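Long-range contact in SPD1 nuclease (PDB 2XH3), which probably cleaves DNA as an extracellular, prophage-encoded endonuclease of the DNA/RNA non-specific, His-Me finger type: residues T184-G189 and Q196-Y201. The protein carries 1 engineered substitution. Numbering follows the deposited sequence.
Sequences TPIYSG and QIELQY
Thr184 and Glu198 face each other as an antiparallel hydrogen-bonded pair and exchange both backbone bonds: Thr184 N gives to Glu198 O at 2.9 Å, and Glu198 N gives to Thr184 O at 2.7 Å. Two residues on, Ile186 N reaches Gln196 O at 2.9 Å. Between these rungs Pro185 pairs with Ile197 in a non-hydrogen-bonded position, where a proline, having no N-H, costs this pairing no hydrogen bond, since its N faces away from the partner strand. Thr184 O also receives a CA-H contact from Ile197 CA at 3.6 Å.

The side-chain packing is carried by Ile186, on the face it shares with Thr184, Gln196 and Glu198. Its chi1 of -55° sets CG1 beside the backbone N, and chi2 of -66° swings CD1 across to the carboxylate carbon Glu198 CD, 3.7 Å away, with CG of the same glutamate alongside. Nearer the backbone, Ile186 CB meets Gln196 CB at 3.9 Å. A water on this face hydrogen-bonds Thr184 OG1 at 2.7 Å and donates a weak, long bond to Glu198 O.

On the other face Pro185 and Ile197 are buried and both touch Val138 of strand 137-139. Strands 178-186 and 196-204 form a beta hairpin within the larger antiparallel sheet, and strand 228-233 flanks 196-204. Chemically, the backbone ladder supplies the polar link, while the two faces divide the work: Pro185 and Ile197 pack into the protein, and on the partly exposed face of Thr184, Ile186, Gln196 and Glu198 the isoleucine packs against the glutamine and glutamate chains, its CD1 meeting the carboxylate by van der Waals contact only.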
loop_
_atom_site.group_PDB
_atom_site.type_symbol
_atom_site.label_atom_id
_atom_site.label_comp_id
_atom_site.label_asym_id
_atom_site.label_seq_id
_atom_site.Cartn_x
_atom_site.Cartn_y
_atom_site.Cartn_z
ATOM N N THR A 184 0.407 -1.246 5.029
ATOM C CA THR A 184 -0.075 -1.787 6.301
ATOM C C THR A 184 -1.591 -1.620 6.368
ATOM O O THR A 184 -2.104 -0.516 6.364
ATOM C CB THR A 184 0.554 -1.032 7.472
ATOM O OG1 THR A 184 1.970 -1.156 7.400
ATOM C CG2 THR A 184 0.044 -1.547 8.865
ATOM N N PRO A 185 -2.321 -2.734 6.411
ATOM C CA PRO A 185 -3.759 -2.737 6.629
ATOM C C PRO A 185 -4.066 -2.416 8.076
ATOM O O PRO A 185 -3.312 -2.817 8.999
ATOM C CB PRO A 185 -4.162 -4.166 6.355
ATOM C CG PRO A 185 -2.938 -4.975 6.363
ATOM C CD PRO A 185 -1.728 -4.075 6.459
ATOM N N ILE A 186 -5.166 -1.719 8.299
ATOM C CA ILE A 186 -5.481 -1.269 9.660
ATOM C C ILE A 186 -6.810 -1.904 10.016
ATOM O O ILE A 186 -7.784 -1.616 9.352
ATOM C CB ILE A 186 -5.644 0.269 9.689
ATOM C CG1 ILE A 186 -4.397 0.993 9.110
ATOM C CG2 ILE A 186 -5.994 0.729 11.097
ATOM C CD1 ILE A 186 -3.129 0.822 9.940
ATOM N N TYR A 187 -6.866 -2.763 11.023
ATOM C CA TYR A 187 -8.134 -3.412 11.417
ATOM C C TYR A 187 -8.557 -3.021 12.796
ATOM O O TYR A 187 -7.732 -2.588 13.644
ATOM C CB TYR A 187 -7.973 -4.891 11.558
ATOM C CG TYR A 187 -7.269 -5.582 10.485
ATOM C CD1 TYR A 187 -7.985 -6.221 9.516
ATOM C CD2 TYR A 187 -5.860 -5.660 10.478
ATOM C CE1 TYR A 187 -7.343 -6.907 8.512
ATOM C CE2 TYR A 187 -5.176 -6.379 9.452
ATOM C CZ TYR A 187 -5.939 -6.979 8.477
ATOM O OH TYR A 187 -5.342 -7.675 7.439
ATOM N N SER A 188 -9.848 -3.214 13.032
ATOM C CA SER A 188 -10.454 -3.037 14.355
ATOM C C SER A 188 -11.058 -4.341 14.759
ATOM O O SER A 188 -11.678 -5.032 13.943
ATOM C CB SER A 188 -11.585 -2.039 14.282
ATOM O OG SER A 188 -12.225 -1.880 15.566
ATOM N N GLY A 189 -10.830 -4.691 16.008
ATOM C CA GLY A 189 -11.407 -5.895 16.598
ATOM C C GLY A 189 -11.066 -7.157 15.839
ATOM O O GLY A 189 -9.906 -7.348 15.464
ATOM N N GLN A 196 -8.836 0.623 6.829
ATOM C CA GLN A 196 -7.945 1.537 6.169
ATOM C C GLN A 196 -6.716 0.828 5.675
ATOM O O GLN A 196 -6.444 -0.253 6.116
ATOM C CB GLN A 196 -7.486 2.606 7.153
ATOM C CG GLN A 196 -8.628 3.403 7.727
ATOM C CD GLN A 196 -8.169 4.467 8.723
ATOM O OE1 GLN A 196 -7.296 4.220 9.553
ATOM N NE2 GLN A 196 -8.763 5.656 8.638
ATOM N N ILE A 197 -5.948 1.460 4.788
ATOM C CA ILE A 197 -4.639 0.955 4.352
ATOM C C ILE A 197 -3.698 2.128 4.581
ATOM O O ILE A 197 -4.072 3.268 4.326
ATOM C CB ILE A 197 -4.635 0.634 2.834
ATOM C CG1 ILE A 197 -5.762 -0.323 2.483
ATOM C CG2 ILE A 197 -3.408 -0.119 2.424
ATOM C CD1 ILE A 197 -5.326 -1.766 2.596
ATOM N N GLU A 198 -2.488 1.879 5.082
ATOM C CA GLU A 198 -1.498 2.934 5.213
ATOM C C GLU A 198 -0.394 2.638 4.196
ATOM O O GLU A 198 0.122 1.489 4.143
ATOM C CB GLU A 198 -0.921 3.005 6.624
ATOM C CG GLU A 198 -1.852 3.571 7.608
ATOM C CD GLU A 198 -1.249 3.906 8.946
ATOM O OE1 GLU A 198 -0.152 3.453 9.274
ATOM O OE2 GLU A 198 -1.896 4.630 9.715
ATOM N N LEU A 199 -0.062 3.651 3.375
ATOM C CA LEU A 199 1.081 3.607 2.477
ATOM C C LEU A 199 2.188 4.417 3.099
ATOM O O LEU A 199 1.955 5.594 3.456
ATOM C CB LEU A 199 0.664 4.241 1.184
ATOM C CG LEU A 199 -0.079 3.380 0.163
ATOM C CD1 LEU A 199 -1.109 2.474 0.749
ATOM C CD2 LEU A 199 -0.691 4.279 -0.887
ATOM N N GLN A 200 3.377 3.813 3.283
ATOM C CA GLN A 200 4.519 4.536 3.852
ATOM C C GLN A 200 5.631 4.548 2.822
ATOM O O GLN A 200 6.057 3.500 2.315
ATOM C CB GLN A 200 5.017 3.894 5.150
ATOM C CG GLN A 200 6.231 4.591 5.881
ATOM C CD GLN A 200 6.801 3.702 6.988
ATOM O OE1 GLN A 200 6.349 3.758 8.129
ATOM N NE2 GLN A 200 7.753 2.824 6.635
ATOM N N TYR A 201 6.149 5.720 2.505
ATOM C CA TYR A 201 7.193 5.753 1.446
ATOM C C TYR A 201 8.174 6.868 1.652
ATOM O O TYR A 201 7.811 7.945 2.162
ATOM C CB TYR A 201 6.567 5.862 0.054
ATOM C CG TYR A 201 5.472 6.908 -0.111
ATOM C CD1 TYR A 201 5.782 8.245 -0.340
ATOM C CD2 TYR A 201 4.113 6.548 -0.091
ATOM C CE1 TYR A 201 4.729 9.233 -0.516
ATOM C CE2 TYR A 201 3.081 7.518 -0.262
ATOM C CZ TYR A 201 3.412 8.843 -0.479
ATOM O OH TYR A 201 2.448 9.796 -0.596
HETATM O O HOH W 1 2.789 1.123 6.240
#